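Local coordinates for integron gene cassette protein HFX_CASS2 (Uncultured bacterium, PDB 3FXH) that is of unknown function but is encoded by a mobile integron gene cassette and forms an all-helical dimer, probably of a novel fold with distinct interaction sites, at residues V31-R36 / Y77-S82; E58-I63 / I94-G99; R40-G45 / N115-A120; R100-V105 / I121-A126. All blocks are in the same frame, centred on the assembly; numbering follows the deposited sequence.

Contact 1: V31-R36 / Y77-S82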
# COMPACT_ATOMS: atom_id res chain seq x y z
N VAL A 31 3.57 9.55 3.41
CA VAL A 31 3.80 8.16 3.02
C VAL A 31 2.52 7.54 2.47
O VAL A 31 2.56 6.78 1.51
CB VAL A 31 4.39 7.29 4.20
CG1 VAL A 31 4.38 5.81 3.83
CG2 VAL A 31 5.80 7.73 4.53
N HIS A 32 1.38 7.88 3.06
CA HIS A 32 0.10 7.44 2.50
C HIS A 32 -0.05 8.01 1.08
O HIS A 32 -0.54 7.33 0.18
CB HIS A 32 -1.08 7.89 3.38
CG HIS A 32 -1.31 7.02 4.58
ND1 HIS A 32 -2.56 6.63 4.99
CD2 HIS A 32 -0.43 6.46 5.45
CE1 HIS A 32 -2.45 5.89 6.08
NE2 HIS A 32 -1.17 5.77 6.38
N GLU A 33 0.41 9.24 0.89
CA GLU A 33 0.40 9.86 -0.42
C GLU A 33 1.29 9.15 -1.43
O GLU A 33 0.94 8.99 -2.60
CB GLU A 33 0.80 11.33 -0.31
CG GLU A 33 1.23 11.93 -1.62
CD GLU A 33 1.21 13.44 -1.59
OE1 GLU A 33 2.28 14.06 -1.52
OE2 GLU A 33 0.10 14.01 -1.63
N ILE A 34 2.48 8.73 -0.99
CA ILE A 34 3.34 7.98 -1.89
C ILE A 34 2.64 6.71 -2.35
O ILE A 34 2.64 6.39 -3.53
CB ILE A 34 4.67 7.61 -1.23
CG1 ILE A 34 5.51 8.87 -1.01
CG2 ILE A 34 5.43 6.61 -2.11
CD1 ILE A 34 6.67 8.66 -0.02
N ILE A 35 2.09 5.96 -1.40
CA ILE A 35 1.40 4.72 -1.76
C ILE A 35 0.30 4.98 -2.77
O ILE A 35 0.21 4.31 -3.80
CB ILE A 35 0.86 3.97 -0.51
CG1 ILE A 35 2.04 3.53 0.38
CG2 ILE A 35 -0.00 2.76 -0.95
CD1 ILE A 35 1.62 2.80 1.67
N ARG A 36 -0.52 5.99 -2.51
CA ARG A 36 -1.60 6.37 -3.44
C ARG A 36 -1.07 6.66 -4.86
O ARG A 36 -1.60 6.16 -5.83
CB ARG A 36 -2.37 7.59 -2.92
CG ARG A 36 -3.46 8.10 -3.87
CD ARG A 36 -3.95 9.48 -3.47
NE ARG A 36 -2.99 10.53 -3.83
CZ ARG A 36 -2.52 11.44 -2.98
NH1 ARG A 36 -2.91 11.42 -1.72
NH2 ARG A 36 -1.67 12.36 -3.40
N TYR A 77 0.82 16.47 -2.84
CA TYR A 77 0.54 17.62 -1.99
C TYR A 77 1.59 17.79 -0.90
O TYR A 77 1.87 18.90 -0.46
CB TYR A 77 -0.86 17.52 -1.40
CG TYR A 77 -1.94 17.56 -2.46
CD1 TYR A 77 -2.38 18.77 -2.98
CD2 TYR A 77 -2.50 16.39 -2.96
CE1 TYR A 77 -3.36 18.82 -3.95
CE2 TYR A 77 -3.48 16.43 -3.94
CZ TYR A 77 -3.90 17.64 -4.43
OH TYR A 77 -4.88 17.69 -5.39
N TYR A 78 2.18 16.68 -0.46
CA TYR A 78 3.21 16.74 0.57
C TYR A 78 4.63 16.78 0.03
O TYR A 78 5.49 17.47 0.57
CB TYR A 78 3.07 15.57 1.55
CG TYR A 78 1.83 15.66 2.40
CD1 TYR A 78 0.64 15.10 1.98
CD2 TYR A 78 1.86 16.31 3.63
CE1 TYR A 78 -0.50 15.18 2.75
CE2 TYR A 78 0.72 16.40 4.41
CZ TYR A 78 -0.46 15.83 3.97
OH TYR A 78 -1.59 15.90 4.74
N LEU A 79 4.89 16.04 -1.05
CA LEU A 79 6.26 15.76 -1.45
C LEU A 79 6.78 16.57 -2.65
O LEU A 79 7.93 16.43 -3.04
CB LEU A 79 6.46 14.26 -1.68
CG LEU A 79 6.17 13.49 -0.39
CD1 LEU A 79 5.80 12.05 -0.67
CD2 LEU A 79 7.34 13.57 0.58
N ALA A 80 5.92 17.43 -3.21
CA ALA A 80 6.34 18.35 -4.26
C ALA A 80 7.00 19.58 -3.63
O ALA A 80 6.39 20.27 -2.83
CB ALA A 80 5.15 18.76 -5.12
N ASP A 81 8.24 19.86 -4.00
CA ASP A 81 8.96 20.99 -3.40
C ASP A 81 8.32 22.33 -3.74
O ASP A 81 8.68 23.36 -3.16
CB ASP A 81 10.44 20.97 -3.78
CG ASP A 81 10.67 21.05 -5.28
OD1 ASP A 81 9.67 21.19 -6.02
OD2 ASP A 81 11.84 20.97 -5.70
N SER A 82 7.38 22.33 -4.68
CA SER A 82 6.65 23.55 -5.04
C SER A 82 5.31 23.61 -4.31
O SER A 82 4.53 24.54 -4.50
CB SER A 82 6.41 23.62 -6.55
OG SER A 82 5.34 22.78 -6.94
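The flat carboxylate of Glu33 meets the rings of Tyr77 and Tyr78 at their edges: its OE2 lies near the plane of both, and its CD sits in the plane of the Tyr78 ring beside CD1. The Arg36 guanidinium, with Glu33 O over the centre of one face, is turned 66° from the Tyr77 ring, and its NH2 also comes in at that ring's edge. Glu33 points its chain straight at the loop, CG anti to the backbone N (chi1 162°) and the rest extended, which carries the carboxylate to the N-H groups of Tyr77, Tyr78 and Leu79. Tyr77 N donates to OE2 at 2.8 Å, and Tyr78 N to OE1, also at 2.8 Å; each oxygen is met on its syn side. Leu79 N adds a weak bond to OE1 at 3.3 Å. This is a helix-borne carboxylate gripping consecutive backbone N-H groups of an irregular stretch, and it ties the loop between helices 62-69 and 88-102 to the side of helix 24-43. From the anti side of OE2, Arg36 NH2 closes a salt bridge at 3.0 Å; the same nitrogen also bonds to Lys75 O. A glutamine in place of Glu33 would probably leave Arg36 without its charged mate and set one of the loop amides against an NH2 group. Deeper in, Leu79 CD1 presses on Ile34 CG1 at 3.2 Å, tighter than usual for two carbons, the side chains crossing at about a right angle. Ile94 of helix 88-102 touches both of them, while the Tyr78 ring packs edge-to-face with His26.

Contact 2: E58-I63 / I94-G99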
# COMPACT_ATOMS: atom_id res chain seq x y z
N GLU A 58 19.19 3.88 -2.85
CA GLU A 58 20.52 3.98 -2.27
C GLU A 58 21.05 5.41 -2.39
O GLU A 58 21.76 5.91 -1.51
CB GLU A 58 21.46 2.98 -2.96
CG GLU A 58 22.92 3.19 -2.71
CD GLU A 58 23.78 2.17 -3.44
OE1 GLU A 58 23.25 1.49 -4.35
OE2 GLU A 58 24.98 2.05 -3.11
N GLN A 59 20.71 6.06 -3.50
CA GLN A 59 21.13 7.43 -3.72
C GLN A 59 20.12 8.38 -3.09
O GLN A 59 20.18 9.59 -3.29
CB GLN A 59 21.24 7.71 -5.22
CG GLN A 59 22.43 7.04 -5.89
CD GLN A 59 22.27 7.00 -7.40
OE1 GLN A 59 21.55 7.81 -7.98
NE2 GLN A 59 22.94 6.05 -8.03
N GLU A 60 19.19 7.81 -2.33
CA GLU A 60 18.21 8.59 -1.59
C GLU A 60 17.48 9.60 -2.49
O GLU A 60 17.35 10.76 -2.13
CB GLU A 60 18.89 9.31 -0.41
CG GLU A 60 19.77 8.40 0.46
CD GLU A 60 19.96 8.95 1.87
OE1 GLU A 60 19.72 10.16 2.08
OE2 GLU A 60 20.33 8.18 2.78
N ARG A 61 17.00 9.14 -3.64
CA ARG A 61 16.32 10.02 -4.59
C ARG A 61 15.19 9.33 -5.37
O ARG A 61 14.83 9.73 -6.48
CB ARG A 61 17.32 10.69 -5.54
CG ARG A 61 17.85 9.80 -6.65
CD ARG A 61 18.95 10.53 -7.44
NE ARG A 61 19.69 9.61 -8.30
CZ ARG A 61 19.48 9.47 -9.60
NH1 ARG A 61 18.57 10.21 -10.22
NH2 ARG A 61 20.20 8.60 -10.30
N PHE A 62 14.63 8.29 -4.76
CA PHE A 62 13.55 7.55 -5.40
C PHE A 62 12.33 8.46 -5.57
O PHE A 62 11.72 8.51 -6.64
CB PHE A 62 13.20 6.33 -4.56
CG PHE A 62 11.94 5.65 -4.98
CD1 PHE A 62 11.83 5.04 -6.23
CD2 PHE A 62 10.85 5.59 -4.11
CE1 PHE A 62 10.65 4.39 -6.62
CE2 PHE A 62 9.66 4.94 -4.49
CZ PHE A 62 9.56 4.35 -5.75
N ILE A 63 11.99 9.20 -4.53
CA ILE A 63 10.78 10.04 -4.61
C ILE A 63 10.96 11.18 -5.60
O ILE A 63 10.10 11.44 -6.44
CB ILE A 63 10.33 10.53 -3.23
CG1 ILE A 63 9.99 9.34 -2.33
CG2 ILE A 63 9.09 11.41 -3.36
CD1 ILE A 63 8.85 8.51 -2.87
N ILE A 94 11.99 10.54 4.52
CA ILE A 94 11.45 9.53 3.62
C ILE A 94 12.49 9.02 2.61
O ILE A 94 12.65 7.81 2.45
CB ILE A 94 10.17 10.03 2.92
CG1 ILE A 94 9.06 10.21 3.95
CG2 ILE A 94 9.71 9.05 1.82
CD1 ILE A 94 7.83 10.87 3.40
N GLU A 95 13.19 9.93 1.92
CA GLU A 95 14.22 9.50 0.97
C GLU A 95 15.29 8.62 1.62
O GLU A 95 15.73 7.63 1.05
CB GLU A 95 14.89 10.71 0.30
CG GLU A 95 13.94 11.55 -0.54
CD GLU A 95 13.66 10.96 -1.92
OE1 GLU A 95 13.56 9.72 -2.05
OE2 GLU A 95 13.53 11.76 -2.87
N ASN A 96 15.73 9.02 2.81
CA ASN A 96 16.73 8.25 3.54
C ASN A 96 16.16 6.90 3.98
O ASN A 96 16.86 5.89 3.98
CB ASN A 96 17.24 9.03 4.75
CG ASN A 96 18.11 8.18 5.67
OD1 ASN A 96 19.31 8.04 5.45
ND2 ASN A 96 17.50 7.61 6.70
N ALA A 97 14.89 6.91 4.36
CA ALA A 97 14.24 5.69 4.81
C ALA A 97 14.17 4.66 3.68
O ALA A 97 14.42 3.48 3.90
CB ALA A 97 12.86 5.99 5.37
N PHE A 98 13.87 5.10 2.47
CA PHE A 98 13.91 4.19 1.32
C PHE A 98 15.31 3.59 1.15
O PHE A 98 15.46 2.40 0.92
CB PHE A 98 13.49 4.89 0.03
CG PHE A 98 12.01 4.84 -0.23
CD1 PHE A 98 11.43 3.74 -0.84
CD2 PHE A 98 11.21 5.90 0.16
CE1 PHE A 98 10.07 3.70 -1.07
CE2 PHE A 98 9.85 5.86 -0.08
CZ PHE A 98 9.28 4.75 -0.68
N GLY A 99 16.32 4.45 1.26
CA GLY A 99 17.70 4.01 1.14
C GLY A 99 18.02 2.93 2.15
O GLY A 99 18.59 1.89 1.79
O HOH W 1 15.72 13.36 -3.06
O HOH W 2 14.97 7.57 -1.81
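Glu95 OE1 is gripped from two directions: Ile63 N donates to it across the contact at 3.0 Å, nearly straight at 164°, and a water gives it a second hydrogen at 2.6 Å. That water also accepts from Phe62 N and donates to Glu95 O, bridging the carboxylate and backbone carbonyl of Glu95 to the first N-H of helix 62-69. The other oxygen, OE2, accepts from a second water at 2.7 Å, which in turn donates to Glu60 O, and it also bonds to Ala64 N. Glu95 reaches this place by a bend at chi2 (-80°), which folds its carboxylate back over the start of the neighbouring helix. A negative group beside these leading N-H groups is probably favoured by the helix dipole. Just before them the chain turns sharply: Glu60, with positive phi, is the C-prime residue of a Schellman motif ending helix 50-58, and Arg61 holds the N-cap position of the next helix. Gly99 packs against this turn, its CA 4.3 Å from Glu58 N. Beside the polar group the contact is apolar. Phe62 lays its CD2 over one face of the Phe98 ring, toward the rim, with the planes at 49° and centroids 4.9 Å apart, while Ile63 CD1 reaches Phe98 CE2 at 4.0 Å. Around this patch stand the other helices: Phe53 of helix 50-58 packs edge-to-face on Phe62, Ala120 and Cys124 of helix 116-131 touch Phe62 and Phe98 respectively, and Ile34 of helix 24-43 lies against Ile63 and Ile94.

Contact 3: R40-G45 / N115-A120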
# COMPACT_ATOMS: atom_id res chain seq x y z
N ARG A 40 -1.50 4.74 -8.52
CA ARG A 40 -1.89 5.36 -9.80
C ARG A 40 -0.92 5.02 -10.93
O ARG A 40 -1.34 4.73 -12.05
CB ARG A 40 -2.00 6.88 -9.70
CG ARG A 40 -3.05 7.40 -8.74
CD ARG A 40 -3.06 8.91 -8.79
NE ARG A 40 -3.55 9.39 -10.09
CZ ARG A 40 -3.17 10.53 -10.66
NH1 ARG A 40 -2.30 11.32 -10.05
NH2 ARG A 40 -3.67 10.88 -11.85
N LEU A 41 0.39 5.10 -10.67
CA LEU A 41 1.36 4.76 -11.70
C LEU A 41 1.14 3.33 -12.16
O LEU A 41 1.14 3.05 -13.35
CB LEU A 41 2.80 4.91 -11.19
CG LEU A 41 3.20 6.33 -10.84
CD1 LEU A 41 4.56 6.37 -10.15
CD2 LEU A 41 3.22 7.16 -12.13
N VAL A 42 0.94 2.43 -11.20
CA VAL A 42 0.72 1.02 -11.54
C VAL A 42 -0.57 0.84 -12.34
O VAL A 42 -0.60 0.07 -13.30
CB VAL A 42 0.73 0.15 -10.26
CG1 VAL A 42 0.29 -1.27 -10.56
CG2 VAL A 42 2.14 0.19 -9.61
N ASP A 43 -1.61 1.59 -11.97
CA ASP A 43 -2.89 1.53 -12.69
C ASP A 43 -2.72 1.89 -14.16
O ASP A 43 -3.46 1.41 -15.03
CB ASP A 43 -3.92 2.46 -12.05
CG ASP A 43 -5.34 2.11 -12.43
OD1 ASP A 43 -5.68 0.91 -12.45
OD2 ASP A 43 -6.14 3.03 -12.70
N SER A 44 -1.74 2.73 -14.45
CA SER A 44 -1.50 3.16 -15.81
C SER A 44 -0.48 2.27 -16.52
O SER A 44 -0.03 2.57 -17.62
CB SER A 44 -1.00 4.61 -15.80
OG SER A 44 -2.02 5.49 -15.38
N GLY A 45 -0.10 1.17 -15.86
CA GLY A 45 0.80 0.20 -16.44
C GLY A 45 2.28 0.53 -16.34
O GLY A 45 3.09 -0.11 -17.00
N ASN A 115 7.77 -5.82 -10.82
CA ASN A 115 7.57 -4.39 -10.73
C ASN A 115 8.02 -3.85 -9.37
O ASN A 115 7.33 -4.02 -8.36
CB ASN A 115 6.09 -4.07 -10.97
CG ASN A 115 5.85 -2.59 -11.14
OD1 ASN A 115 6.71 -1.78 -10.81
ND2 ASN A 115 4.68 -2.23 -11.66
N ALA A 116 9.19 -3.21 -9.35
CA ALA A 116 9.76 -2.67 -8.12
C ALA A 116 8.95 -1.51 -7.51
O ALA A 116 9.14 -1.17 -6.35
CB ALA A 116 11.22 -2.25 -8.32
N LEU A 117 8.04 -0.91 -8.28
CA LEU A 117 7.12 0.06 -7.67
C LEU A 117 6.33 -0.60 -6.53
O LEU A 117 5.96 0.03 -5.51
CB LEU A 117 6.17 0.62 -8.73
CG LEU A 117 6.82 1.49 -9.81
CD1 LEU A 117 5.73 2.05 -10.74
CD2 LEU A 117 7.63 2.63 -9.18
N LEU A 118 6.08 -1.88 -6.68
CA LEU A 118 5.32 -2.60 -5.66
C LEU A 118 6.20 -2.94 -4.47
O LEU A 118 5.72 -3.09 -3.35
CB LEU A 118 4.68 -3.88 -6.25
CG LEU A 118 3.79 -3.61 -7.48
CD1 LEU A 118 3.48 -4.88 -8.26
CD2 LEU A 118 2.50 -2.90 -7.01
N LEU A 119 7.51 -3.08 -4.71
CA LEU A 119 8.43 -3.23 -3.58
C LEU A 119 8.43 -1.93 -2.79
O LEU A 119 8.48 -1.93 -1.55
CB LEU A 119 9.84 -3.55 -4.08
CG LEU A 119 11.02 -3.54 -3.11
CD1 LEU A 119 10.80 -4.46 -1.92
CD2 LEU A 119 12.30 -3.93 -3.83
N ALA A 120 8.36 -0.81 -3.50
CA ALA A 120 8.31 0.49 -2.84
C ALA A 120 7.10 0.61 -1.92
O ALA A 120 7.18 1.21 -0.84
CB ALA A 120 8.31 1.61 -3.87
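Two helix ends meet here within the all-helical fold: the C-terminal end of helix 24-43, closed by a Schellman motif, faces the N-terminal end of helix 116-131, capped by Asn115. Val42 is the side chain between them. Its CG2 branch, anti to the carbonyl carbon while CG1 lies anti to the backbone N (chi1 171°), touches Leu117 CB at 4.1 Å. The same methyl meets Leu118 CD2 at 4.1 Å, the two side chains crossing at about a right angle. Leu41, one residue earlier, sets its CB against Leu117 CD1 at 4.1 Å. All of these are ordinary van der Waals distances, and no hydrogen bond joins the two segments. The polar groups work at the helix ends instead. Gly45, with positive phi, is the C-prime residue of the Schellman turn, its N bonded to Val42 O at 2.8 Å. Asn115 shares its amide between the ends: ND2 bonds to His46 O and OD1 accepts from Met48 N, so it ties the chain following the Schellman turn to the start of the later helix. The dimer interface runs alongside, since Val42 packs on Val42 of the second subunit and Asn115 N bonds to Asp43 of that subunit. The capping bond itself runs from Leu117 N to Asn115 OD1, 3.0 Å long, with the donor 38° above the carbonyl plane.

Contact 4: R100-V105 / I121-A126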
# COMPACT_ATOMS: atom_id res chain seq x y z
N ARG A 100 17.63 3.16 3.40
CA ARG A 100 17.90 2.21 4.48
C ARG A 100 17.21 0.87 4.28
O ARG A 100 17.83 -0.19 4.40
CB ARG A 100 17.46 2.80 5.83
CG ARG A 100 18.32 3.95 6.32
CD ARG A 100 17.95 4.36 7.74
NE ARG A 100 16.74 5.18 7.82
CZ ARG A 100 15.58 4.76 8.31
NH1 ARG A 100 15.45 3.51 8.73
NH2 ARG A 100 14.54 5.59 8.36
N HIS A 101 15.92 0.92 3.98
CA HIS A 101 15.15 -0.31 3.82
C HIS A 101 15.53 -1.07 2.55
O HIS A 101 15.66 -2.30 2.58
CB HIS A 101 13.64 -0.03 3.90
CG HIS A 101 13.18 0.39 5.27
ND1 HIS A 101 12.87 -0.51 6.26
CD2 HIS A 101 12.98 1.62 5.80
CE1 HIS A 101 12.50 0.15 7.35
NE2 HIS A 101 12.56 1.44 7.09
N ALA A 102 15.74 -0.36 1.45
CA ALA A 102 16.10 -1.03 0.20
C ALA A 102 17.50 -1.63 0.28
O ALA A 102 17.88 -2.45 -0.56
CB ALA A 102 15.99 -0.09 -0.98
N ASN A 103 18.27 -1.22 1.28
CA ASN A 103 19.58 -1.82 1.55
C ASN A 103 19.49 -3.20 2.21
O ASN A 103 20.47 -3.93 2.24
CB ASN A 103 20.42 -0.89 2.45
CG ASN A 103 21.77 -1.49 2.84
OD1 ASN A 103 22.69 -1.56 2.03
ND2 ASN A 103 21.89 -1.91 4.10
N THR A 104 18.32 -3.56 2.73
CA THR A 104 18.21 -4.81 3.48
C THR A 104 17.12 -5.76 2.98
O THR A 104 17.13 -6.94 3.34
CB THR A 104 17.98 -4.56 4.99
OG1 THR A 104 16.69 -3.96 5.18
CG2 THR A 104 19.06 -3.67 5.56
N VAL A 105 16.18 -5.27 2.18
CA VAL A 105 15.17 -6.15 1.61
C VAL A 105 15.31 -6.28 0.10
O VAL A 105 15.97 -5.47 -0.53
CB VAL A 105 13.74 -5.72 1.98
CG1 VAL A 105 13.59 -5.67 3.50
CG2 VAL A 105 13.39 -4.36 1.33
N ILE A 121 5.96 0.06 -2.33
CA ILE A 121 4.77 0.10 -1.48
C ILE A 121 5.00 -0.69 -0.18
O ILE A 121 4.64 -0.24 0.91
CB ILE A 121 3.56 -0.42 -2.22
CG1 ILE A 121 3.14 0.61 -3.30
CG2 ILE A 121 2.41 -0.74 -1.28
CD1 ILE A 121 2.04 0.13 -4.21
N ASN A 122 5.61 -1.86 -0.30
CA ASN A 122 5.95 -2.64 0.90
C ASN A 122 6.91 -1.88 1.83
O ASN A 122 6.73 -1.88 3.04
CB ASN A 122 6.53 -4.00 0.51
CG ASN A 122 5.44 -4.99 0.11
OD1 ASN A 122 4.74 -5.52 0.95
ND2 ASN A 122 5.29 -5.22 -1.20
N ILE A 123 7.91 -1.22 1.25
CA ILE A 123 8.85 -0.42 2.03
C ILE A 123 8.11 0.74 2.70
O ILE A 123 8.36 1.05 3.88
CB ILE A 123 10.06 0.02 1.19
CG1 ILE A 123 10.97 -1.19 0.93
CG2 ILE A 123 10.87 1.11 1.93
CD1 ILE A 123 12.12 -0.94 -0.03
N CYS A 124 7.15 1.34 1.99
CA CYS A 124 6.33 2.38 2.63
C CYS A 124 5.71 1.89 3.94
O CYS A 124 5.64 2.64 4.90
CB CYS A 124 5.23 2.88 1.70
SG CYS A 124 5.85 4.00 0.42
N LEU A 125 5.23 0.65 3.98
CA LEU A 125 4.63 0.13 5.21
C LEU A 125 5.67 -0.03 6.30
O LEU A 125 5.40 0.20 7.48
CB LEU A 125 3.91 -1.21 4.97
CG LEU A 125 2.93 -1.25 3.79
CD1 LEU A 125 2.49 -2.68 3.51
CD2 LEU A 125 1.73 -0.38 4.04
N ALA A 126 6.88 -0.42 5.92
CA ALA A 126 7.95 -0.52 6.90
C ALA A 126 8.25 0.88 7.46
O ALA A 126 8.55 1.02 8.62
CB ALA A 126 9.19 -1.12 6.27
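Ile123 supplies much of the tight side of this contact, pushing both of its branches against His101, Ala102 and Val105, where helix 88-102 gives way to a loop. Its CG2 methyl lies 3.6 Å from His101 CB, and the two side chains run antiparallel alongside one another. CG1, anti to the carbonyl carbon (chi1 -73°), carries CD1 the other way, to 4.1 Å from Ala102 CB and 3.9 Å from Val105 CG2. Phe53 and Phe98 also touch Ile123, which is thereby buried among side chains of helices 50-58 and 88-102 and of Val105 in the loop that follows. An alanine at Ile123 is likely to open a gap beneath His101 and Val105, since the CG2 methyl and the CG1-CD1 arm that fill it would both be gone. Equally close, Ala126 sets its CB over one face of the His101 ring, a CH-pi contact 4.0 Å from the centroid and 29° off the normal; ND1 and CE1 are the ring atoms nearest to it. The solvent side is the exposed turn through Asn103 and Thr104, held in shape by bonds on one acceptor: His101 O receives Thr104 N at 2.9 Å, Val105 N at 3.0 Å and Thr104 OG1 at 3.3 Å. Nothing polar crosses between the segments. Such apolar packing is plain helix-to-helix contact, with the closest backbone approach at His101 and Ile123: one isoleucine and one alanine, a turn apart on helix 116-131, meet the last part of helix 88-102 and the loop after it.

Contacts 2 and 4 both use helix 88-102, and Phe98 of contact 2 touches Ile123 and Cys124 of contact 4, their centres about 10 Å apart. Contacts 1 and 3 share helix 24-43, and contacts 3 and 4 share helix 116-131. The apolar sides of contacts 1 and 2 merge where Ile34 CD1 meets Ile63 CD1 at 3.6 Å. Their chemistry is alike too: in each a glutamate takes backbone amides, of a loop in one and of a helix start in the other. Contacts 3 and 4 rely on packing alone. Contact 3 is buried, the others partly so, and contact 2 alone lacks a touch from the second subunit.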